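Local coordinates for Co-chaperone DjlA N-terminal domain-containing protein (Porphyromonas gingivalis, PDB 2H5N) that is of unknown function but binds magnesium and has an all-helical TerB domain, probably akin to the N-terminal domain of co-chaperone DjlA, at residues 41-46 with 88-93; 83-88 with 127-132; 20-25 with 59-64. All blocks are in the same frame, centred on the assembly; numbering follows the deposited sequence.

Contact 1 of 3, residues 41-46 with 88-93; sequences AVMTRE and ASYLGV
Y90 reaches across from helix 81-94 and gives its phenol proton to the backbone carbonyl of M43, with 2.8 Å between Y90 OH and M43 O. The hydroxyl comes in at 118° to the C=O, tilted 34° from the carbonyl plane. That carbonyl approaches the ring at its edge, near the ring plane, and so does the methylene of E46, whose CB lies 3.8 Å from Y90 CE1. The M43 side chain runs obliquely to the tyrosine and brings CG to 3.3 Å from Y90 OH, so M43 touches the hydroxyl with both its carbonyl oxygen and its CG. The tyrosine's first torsion sets CG opposite the backbone N, which swings the ring away from its own helix and over to 41-46.

Nearer the C-terminal end of 88-93 the contact is looser and apolar. V42 CG1 lies 3.8 Å from V93 O and 4.4 Å from V93 CG2, while E46 CG, one turn on from V42, comes loosely to the same V93 methyl. The E46 carboxylate turns instead along its own helix, where OE2 pairs with R45 NE at 3.5 Å.

Segments 41-46 and 88-93 run roughly antiparallel, at 149°, their axes 10.0 Å apart at closest approach, a helix pair of the all-helical TerB domain whose gap the tyrosine spans. The M43 side chain is about 4 Å from that of V29, a residue of the magnesium site. F50 meets the Y90 ring edge-to-face. M43 extends on toward helix 15-30, touching I22 and A25, and also packs on P37 of the second subunit; helix 123-130 covers another side, with M130 against E46 and Y90.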
loop_
_atom_site.group_PDB
_atom_site.type_symbol
_atom_site.label_atom_id
_atom_site.label_comp_id
_atom_site.label_asym_id
_atom_site.label_seq_id
_atom_site.Cartn_x
_atom_site.Cartn_y
_atom_site.Cartn_z
ATOM N N ALA A 41 -12.658 5.152 -8.412
ATOM C CA ALA A 41 -14.041 5.572 -8.631
ATOM C C ALA A 41 -14.875 4.557 -9.449
ATOM O O ALA A 41 -16.046 4.307 -9.126
ATOM C CB ALA A 41 -14.055 6.946 -9.305
ATOM N N VAL A 42 -14.291 3.999 -10.514
ATOM C CA VAL A 42 -14.942 2.931 -11.306
ATOM C C VAL A 42 -15.165 1.731 -10.405
ATOM O O VAL A 42 -16.259 1.133 -10.409
ATOM C CB VAL A 42 -14.098 2.497 -12.531
ATOM C CG1 VAL A 42 -14.784 1.360 -13.319
ATOM C CG2 VAL A 42 -13.875 3.682 -13.465
ATOM N N MET A 43 -14.144 1.421 -9.591
ATOM C CA MET A 43 -14.241 0.327 -8.606
ATOM C C MET A 43 -15.487 0.507 -7.708
ATOM O O MET A 43 -16.316 -0.403 -7.576
ATOM C CB MET A 43 -12.940 0.220 -7.773
ATOM C CG MET A 43 -12.806 -1.014 -6.799
ATOM S SD MET A 43 -11.377 -0.908 -5.696
ATOM C CE MET A 43 -12.061 0.173 -4.478
ATOM N N THR A 44 -15.632 1.669 -7.084
ATOM C CA THR A 44 -16.767 1.808 -6.192
ATOM C C THR A 44 -18.094 1.960 -6.953
ATOM O O THR A 44 -19.092 1.428 -6.524
ATOM C CB THR A 44 -16.566 2.939 -5.193
ATOM O OG1 THR A 44 -16.189 4.113 -5.901
ATOM C CG2 THR A 44 -15.439 2.569 -4.176
ATOM N N ARG A 45 -18.101 2.683 -8.071
ATOM C CA ARG A 45 -19.348 2.897 -8.845
ATOM C C ARG A 45 -19.879 1.546 -9.357
ATOM O O ARG A 45 -21.033 1.207 -9.134
ATOM C CB ARG A 45 -19.115 3.867 -10.000
ATOM C CG ARG A 45 -20.359 4.261 -10.765
ATOM C CD ARG A 45 -19.991 5.238 -11.876
ATOM N NE ARG A 45 -19.283 4.576 -12.981
ATOM C CZ ARG A 45 -18.036 4.852 -13.390
ATOM N NH1 ARG A 45 -17.300 5.804 -12.797
ATOM N NH2 ARG A 45 -17.521 4.167 -14.412
ATOM N N GLU A 46 -19.009 0.751 -9.983
ATOM C CA GLU A 46 -19.430 -0.521 -10.549
ATOM C C GLU A 46 -19.740 -1.616 -9.529
ATOM O O GLU A 46 -20.481 -2.545 -9.843
ATOM C CB GLU A 46 -18.420 -1.000 -11.601
ATOM C CG GLU A 46 -18.279 -0.025 -12.793
ATOM C CD GLU A 46 -19.582 0.124 -13.588
ATOM O OE1 GLU A 46 -20.170 -0.905 -13.934
ATOM O OE2 GLU A 46 -20.014 1.262 -13.860
ATOM N N ALA A 88 -15.142 -11.492 -12.864
ATOM C CA ALA A 88 -14.068 -11.213 -13.846
ATOM C C ALA A 88 -14.358 -9.969 -14.706
ATOM O O ALA A 88 -13.448 -9.209 -15.053
ATOM C CB ALA A 88 -13.803 -12.432 -14.759
ATOM N N SER A 89 -15.623 -9.766 -15.065
ATOM C CA SER A 89 -15.975 -8.644 -15.945
ATOM C C SER A 89 -15.726 -7.362 -15.198
ATOM O O SER A 89 -15.154 -6.430 -15.743
ATOM C CB SER A 89 -17.422 -8.741 -16.482
ATOM O OG SER A 89 -17.615 -10.009 -17.089
ATOM N N TYR A 90 -16.119 -7.362 -13.934
ATOM C CA TYR A 90 -15.946 -6.246 -13.009
ATOM C C TYR A 90 -14.471 -5.879 -12.836
ATOM O O TYR A 90 -14.084 -4.718 -12.934
ATOM C CB TYR A 90 -16.553 -6.631 -11.650
ATOM C CG TYR A 90 -16.216 -5.681 -10.517
ATOM C CD1 TYR A 90 -16.637 -4.348 -10.558
ATOM C CD2 TYR A 90 -15.470 -6.112 -9.393
ATOM C CE1 TYR A 90 -16.338 -3.484 -9.540
ATOM C CE2 TYR A 90 -15.185 -5.235 -8.345
ATOM C CZ TYR A 90 -15.623 -3.919 -8.424
ATOM O OH TYR A 90 -15.359 -3.003 -7.412
ATOM N N LEU A 91 -13.632 -6.892 -12.624
ATOM C CA LEU A 91 -12.233 -6.640 -12.421
ATOM C C LEU A 91 -11.631 -6.067 -13.700
ATOM O O LEU A 91 -10.802 -5.185 -13.638
ATOM C CB LEU A 91 -11.510 -7.881 -11.907
ATOM C CG LEU A 91 -11.841 -8.286 -10.453
ATOM C CD1 LEU A 91 -11.300 -9.661 -10.190
ATOM C CD2 LEU A 91 -11.309 -7.268 -9.394
ATOM N N GLY A 92 -12.137 -6.513 -14.848
ATOM C CA GLY A 92 -11.638 -6.116 -16.122
ATOM C C GLY A 92 -11.962 -4.703 -16.525
ATOM O O GLY A 92 -11.158 -4.063 -17.222
ATOM N N VAL A 93 -13.123 -4.208 -16.103
ATOM C CA VAL A 93 -13.499 -2.843 -16.419
ATOM C C VAL A 93 -12.880 -1.802 -15.497
ATOM O O VAL A 93 -12.802 -0.635 -15.890
ATOM C CB VAL A 93 -15.040 -2.628 -16.465
ATOM C CG1 VAL A 93 -15.713 -3.686 -17.351
ATOM C CG2 VAL A 93 -15.613 -2.605 -15.083
#

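Contact 2 of 3, residues 83-88 with 127-132; sequences RKKYVA and INNMKN
M130 lays its sulfur over one face of the Y86 ring, a Met-aromatic contact. SD stands 4.2 Å from the ring centroid and only 15° off the ring normal, shifted a little toward the rim, where Y86 CZ is the nearest ring atom. The two side chains cross at about a right angle. Bends at chi2 and chi3 fold the methionine back, and its sulfur also comes to 4.0 Å from the backbone O of Y86. Around the ring's edge, near its plane, N132 ND2 approaches loosely, 4.4 Å from Y86 CE2.

K85 and N129 likewise cross almost perpendicularly. The lysine chain is extended as far as CE and then turns at its last torsion, carrying NZ to 2.8 Å from N129 OD1. The ammonium comes from above the amide's carbonyl plane, 77° out of it, rather than along a lone pair, so the attraction is probably largely that of the ammonium charge for the amide dipole. The amide's other end is held too: N129 ND2 is hydrogen-bonded to S89 OG, one turn farther along the lysine's own helix.

This is a surface contact, fastening the chain's C-terminal helix 123-130 against helix 81-94. Y86 ties it to a third element, since its OH is hydrogen-bonded to R49 O and its ring meets F50 edge-to-face, just beyond helix 37-47; farther along 81-94, M130 and I127 both pack on V93.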
loop_
_atom_site.group_PDB
_atom_site.type_symbol
_atom_site.label_atom_id
_atom_site.label_comp_id
_atom_site.label_asym_id
_atom_site.label_seq_id
_atom_site.Cartn_x
_atom_site.Cartn_y
_atom_site.Cartn_z
ATOM N N ARG A 83 -21.511 -16.310 -11.782
ATOM C CA ARG A 83 -21.038 -15.293 -10.850
ATOM C C ARG A 83 -19.554 -15.001 -11.033
ATOM O O ARG A 83 -19.186 -13.845 -11.071
ATOM C CB ARG A 83 -21.472 -15.631 -9.408
ATOM C CG ARG A 83 -22.961 -15.223 -9.207
ATOM C CD ARG A 83 -23.471 -15.376 -7.784
ATOM N NE ARG A 83 -22.960 -16.601 -7.137
ATOM C CZ ARG A 83 -22.644 -16.703 -5.841
ATOM N NH1 ARG A 83 -22.166 -17.838 -5.350
ATOM N NH2 ARG A 83 -22.784 -15.675 -5.026
ATOM N N LYS A 84 -18.737 -16.040 -11.281
ATOM C CA LYS A 84 -17.335 -15.849 -11.634
ATOM C C LYS A 84 -17.129 -14.932 -12.854
ATOM O O LYS A 84 -16.224 -14.094 -12.857
ATOM C CB LYS A 84 -16.636 -17.205 -11.878
ATOM C CG LYS A 84 -16.278 -17.909 -10.618
ATOM C CD LYS A 84 -15.529 -19.210 -10.902
ATOM C CE LYS A 84 -15.072 -19.829 -9.606
ATOM N NZ LYS A 84 -13.893 -20.799 -9.778
ATOM N N LYS A 85 -17.946 -15.122 -13.883
ATOM C CA LYS A 85 -17.889 -14.328 -15.102
ATOM C C LYS A 85 -18.157 -12.841 -14.824
ATOM O O LYS A 85 -17.495 -11.942 -15.360
ATOM C CB LYS A 85 -18.890 -14.893 -16.134
ATOM C CG LYS A 85 -19.185 -13.986 -17.305
ATOM C CD LYS A 85 -20.182 -14.610 -18.268
ATOM C CE LYS A 85 -20.371 -13.733 -19.485
ATOM N NZ LYS A 85 -21.577 -12.848 -19.401
ATOM N N TYR A 86 -19.137 -12.601 -13.965
ATOM C CA TYR A 86 -19.501 -11.271 -13.562
ATOM C C TYR A 86 -18.365 -10.643 -12.728
ATOM O O TYR A 86 -17.960 -9.492 -12.960
ATOM C CB TYR A 86 -20.758 -11.373 -12.728
ATOM C CG TYR A 86 -21.539 -10.102 -12.714
ATOM C CD1 TYR A 86 -21.512 -9.265 -11.595
ATOM C CD2 TYR A 86 -22.297 -9.713 -13.827
ATOM C CE1 TYR A 86 -22.203 -8.081 -11.571
ATOM C CE2 TYR A 86 -23.018 -8.510 -13.803
ATOM C CZ TYR A 86 -22.963 -7.715 -12.667
ATOM O OH TYR A 86 -23.674 -6.539 -12.608
ATOM N N VAL A 87 -17.805 -11.404 -11.790
ATOM C CA VAL A 87 -16.649 -10.885 -11.030
ATOM C C VAL A 87 -15.466 -10.581 -11.930
ATOM O O VAL A 87 -14.821 -9.529 -11.759
ATOM C CB VAL A 87 -16.209 -11.803 -9.870
ATOM C CG1 VAL A 87 -15.015 -11.183 -9.124
ATOM C CG2 VAL A 87 -17.359 -12.006 -8.894
ATOM N N ALA A 88 -15.142 -11.492 -12.864
ATOM C CA ALA A 88 -14.068 -11.213 -13.846
ATOM C C ALA A 88 -14.358 -9.969 -14.706
ATOM O O ALA A 88 -13.448 -9.209 -15.053
ATOM C CB ALA A 88 -13.803 -12.432 -14.759
ATOM N N ILE A 127 -16.559 -5.314 -20.620
ATOM C CA ILE A 127 -17.314 -4.052 -20.620
ATOM C C ILE A 127 -18.802 -4.264 -20.960
ATOM O O ILE A 127 -19.679 -3.539 -20.451
ATOM C CB ILE A 127 -16.647 -3.009 -21.586
ATOM C CG1 ILE A 127 -15.291 -2.551 -21.023
ATOM C CG2 ILE A 127 -17.593 -1.796 -21.881
ATOM C CD1 ILE A 127 -14.377 -1.884 -22.009
ATOM N N ASN A 128 -19.089 -5.265 -21.773
ATOM C CA ASN A 128 -20.462 -5.566 -22.184
ATOM C C ASN A 128 -21.210 -6.319 -21.142
ATOM O O ASN A 128 -22.335 -6.043 -20.875
ATOM C CB ASN A 128 -20.534 -6.368 -23.487
ATOM C CG ASN A 128 -20.128 -5.574 -24.710
ATOM O OD1 ASN A 128 -20.364 -4.395 -24.808
ATOM N ND2 ASN A 128 -19.501 -6.242 -25.643
ATOM N N ASN A 129 -20.556 -7.279 -20.522
ATOM C CA ASN A 129 -21.215 -8.019 -19.473
ATOM C C ASN A 129 -21.678 -7.115 -18.379
ATOM O O ASN A 129 -22.709 -7.292 -17.850
ATOM C CB ASN A 129 -20.320 -9.112 -18.919
ATOM C CG ASN A 129 -19.896 -10.112 -19.962
ATOM O OD1 ASN A 129 -20.682 -10.600 -20.750
ATOM N ND2 ASN A 129 -18.643 -10.416 -19.965
ATOM N N MET A 130 -20.875 -6.141 -18.026
ATOM C CA MET A 130 -21.218 -5.205 -16.962
ATOM C C MET A 130 -22.330 -4.230 -17.336
ATOM O O MET A 130 -23.079 -3.808 -16.511
ATOM C CB MET A 130 -19.984 -4.459 -16.463
ATOM C CG MET A 130 -18.999 -5.315 -15.654
ATOM S SD MET A 130 -19.594 -6.071 -14.191
ATOM C CE MET A 130 -19.824 -4.679 -13.240
ATOM N N LYS A 131 -22.441 -3.897 -18.605
ATOM C CA LYS A 131 -23.513 -3.027 -19.049
ATOM C C LYS A 131 -24.875 -3.674 -19.106
ATOM O O LYS A 131 -25.811 -3.034 -19.473
ATOM C CB LYS A 131 -23.177 -2.407 -20.387
ATOM C CG LYS A 131 -24.244 -2.613 -21.434
ATOM C CD LYS A 131 -24.504 -1.345 -22.263
ATOM C CE LYS A 131 -23.481 -1.157 -23.333
ATOM N NZ LYS A 131 -22.384 -0.228 -23.006
ATOM N N ASN A 132 -24.993 -4.937 -18.747
ATOM C CA ASN A 132 -25.921 -5.812 -19.422
ATOM C C ASN A 132 -25.340 -6.478 -20.648
ATOM O O ASN A 132 -26.046 -7.093 -21.402
ATOM C CB ASN A 132 -26.501 -6.860 -18.483
ATOM C CG ASN A 132 -26.432 -6.446 -17.065
ATOM O OD1 ASN A 132 -26.238 -5.297 -16.786
ATOM N ND2 ASN A 132 -26.580 -7.380 -16.157
#

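Contact 3 of 3, residues 20-25 with 59-64; sequences AIIKMA and LLLKAS
I22 carries CG1 anti to its backbone N (chi1 -158°), which leaves CG2 between the N and the carbonyl carbon, and the two branches go to different partners on 59-64. CG1 meets L61 CD2 at 3.6 Å, the two side chains crossing at about a right angle. CG2 lies against the serine one turn on, 3.7 Å from S64 CB, and also faces L60 O. K23 starts out with the same anti first torsion, but bends at chi2 and chi4 curl the chain, and NZ reaches S64 O at 2.8 Å. The bond arrives at 141° to the C=O, tilted somewhat from the carbonyl plane, and the CD and CE methylenes lie alongside the same oxygen.

Both segments belong to the all-helical TerB fold, where segment 20-25 of helix 15-30 crosses segment 59-64 of helix 54-64 at -69°. The axes of these segments come within 8.7 Å, close enough for the small S64 to sit directly against I22, and for K23 and S64 to bring their CB atoms to 4.2 Å.

S64 is folded back onto its own helix: its OG donates to L61 O, 2.6 Å away, a carbonyl three residues back. The lysine serves a second carbonyl as well, I67 O, so its ammonium links S64 to I67, three residues on. Around I22, F47 of helix 37-47 and Y90 of helix 81-94 pack on it. L61 also touches P37 of the second subunit.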
loop_
_atom_site.group_PDB
_atom_site.type_symbol
_atom_site.label_atom_id
_atom_site.label_comp_id
_atom_site.label_asym_id
_atom_site.label_seq_id
_atom_site.Cartn_x
_atom_site.Cartn_y
_atom_site.Cartn_z
ATOM N N ALA A 20 -15.247 -10.086 -0.292
ATOM C CA ALA A 20 -14.217 -10.762 -1.097
ATOM C C ALA A 20 -13.972 -10.111 -2.452
ATOM O O ALA A 20 -12.810 -9.960 -2.883
ATOM C CB ALA A 20 -14.568 -12.258 -1.270
ATOM N N ILE A 21 -15.068 -9.767 -3.142
ATOM C CA ILE A 21 -15.001 -9.072 -4.421
ATOM C C ILE A 21 -14.222 -7.761 -4.312
ATOM O O ILE A 21 -13.254 -7.520 -5.058
ATOM C CB ILE A 21 -16.434 -8.816 -4.992
ATOM C CG1 ILE A 21 -17.068 -10.179 -5.390
ATOM C CG2 ILE A 21 -16.403 -7.786 -6.184
ATOM C CD1 ILE A 21 -18.551 -10.120 -5.680
ATOM N N ILE A 22 -14.609 -6.944 -3.350
ATOM C CA ILE A 22 -13.949 -5.664 -3.144
ATOM C C ILE A 22 -12.464 -5.792 -2.686
ATOM O O ILE A 22 -11.631 -5.005 -3.121
ATOM C CB ILE A 22 -14.842 -4.647 -2.319
ATOM C CG1 ILE A 22 -14.371 -3.228 -2.586
ATOM C CG2 ILE A 22 -14.810 -4.887 -0.814
ATOM C CD1 ILE A 22 -14.634 -2.743 -4.022
ATOM N N LYS A 23 -12.137 -6.821 -1.900
ATOM C CA LYS A 23 -10.747 -7.150 -1.513
ATOM C C LYS A 23 -9.885 -7.564 -2.744
ATOM O O LYS A 23 -8.701 -7.203 -2.858
ATOM C CB LYS A 23 -10.777 -8.272 -0.448
ATOM C CG LYS A 23 -9.443 -8.736 0.182
ATOM C CD LYS A 23 -8.757 -7.582 0.940
ATOM C CE LYS A 23 -7.745 -8.031 2.004
ATOM N NZ LYS A 23 -7.726 -7.126 3.244
ATOM N N MET A 24 -10.488 -8.283 -3.676
ATOM C CA MET A 24 -9.781 -8.634 -4.915
ATOM C C MET A 24 -9.480 -7.395 -5.761
ATOM O O MET A 24 -8.382 -7.249 -6.287
ATOM C CB MET A 24 -10.526 -9.733 -5.701
ATOM C CG MET A 24 -10.556 -11.120 -4.948
ATOM S SD MET A 24 -8.909 -11.873 -4.732
ATOM C CE MET A 24 -8.440 -11.179 -3.125
ATOM N N ALA A 25 -10.438 -6.480 -5.810
ATOM C CA ALA A 25 -10.344 -5.231 -6.556
ATOM C C ALA A 25 -9.303 -4.296 -5.978
ATOM O O ALA A 25 -8.508 -3.709 -6.725
ATOM C CB ALA A 25 -11.713 -4.548 -6.601
ATOM N N LEU A 59 -19.301 0.388 4.590
ATOM C CA LEU A 59 -19.062 -0.648 5.615
ATOM C C LEU A 59 -18.575 -1.991 5.067
ATOM O O LEU A 59 -17.928 -2.779 5.782
ATOM C CB LEU A 59 -20.314 -0.871 6.466
ATOM C CG LEU A 59 -20.733 0.196 7.471
ATOM C CD1 LEU A 59 -22.026 -0.267 8.131
ATOM C CD2 LEU A 59 -19.653 0.520 8.542
ATOM N N LEU A 60 -18.924 -2.272 3.815
ATOM C CA LEU A 60 -18.413 -3.474 3.143
ATOM C C LEU A 60 -16.954 -3.287 2.846
ATOM O O LEU A 60 -16.170 -4.222 2.936
ATOM C CB LEU A 60 -19.169 -3.757 1.844
ATOM C CG LEU A 60 -20.500 -4.475 1.994
ATOM C CD1 LEU A 60 -21.226 -4.411 0.679
ATOM C CD2 LEU A 60 -20.259 -5.905 2.442
ATOM N N LEU A 61 -16.606 -2.063 2.492
ATOM C CA LEU A 61 -15.217 -1.691 2.186
ATOM C C LEU A 61 -14.352 -1.768 3.434
ATOM O O LEU A 61 -13.180 -2.165 3.374
ATOM C CB LEU A 61 -15.168 -0.270 1.621
ATOM C CG LEU A 61 -15.158 -0.197 0.105
ATOM C CD1 LEU A 61 -15.516 1.195 -0.401
ATOM C CD2 LEU A 61 -13.756 -0.556 -0.331
ATOM N N LYS A 62 -14.965 -1.399 4.556
ATOM C CA LYS A 62 -14.363 -1.459 5.875
ATOM C C LYS A 62 -14.258 -2.918 6.333
ATOM O O LYS A 62 -13.298 -3.277 7.018
ATOM C CB LYS A 62 -15.261 -0.682 6.835
ATOM C CG LYS A 62 -14.580 0.357 7.699
ATOM C CD LYS A 62 -15.631 1.148 8.514
ATOM C CE LYS A 62 -16.017 0.430 9.821
ATOM N NZ LYS A 62 -16.397 -1.009 9.611
ATOM N N ALA A 63 -15.243 -3.750 5.984
ATOM C CA ALA A 63 -15.182 -5.189 6.283
ATOM C C ALA A 63 -14.031 -5.877 5.549
ATOM O O ALA A 63 -13.455 -6.839 6.068
ATOM C CB ALA A 63 -16.489 -5.883 5.938
ATOM N N SER A 64 -13.696 -5.385 4.352
ATOM C CA SER A 64 -12.618 -5.981 3.558
ATOM C C SER A 64 -11.226 -5.918 4.243
ATOM O O SER A 64 -10.367 -6.820 4.036
ATOM C CB SER A 64 -12.610 -5.425 2.112
ATOM O OG SER A 64 -12.092 -4.101 2.054
#

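Helix 81-94 is common to contacts 1 and 2, whose centres lie 9 Å apart; they share A88 and touch each other through M130. Contact 3 joins helices 15-30 and 54-64, with its centre 13 Å from contact 1 and 18 Å from contact 2, on the opposite side of the chain's centre from the latter. Y90 and M43 reach the I21, I22 and A25 side of helix 15-30, so contact 1 bridges the other two. Along the chain, contact 1 interleaves with each of the others, whereas contact 3 closes before contact 2 opens. Early, middle and C-terminal helices are thereby knit into one compact bundle.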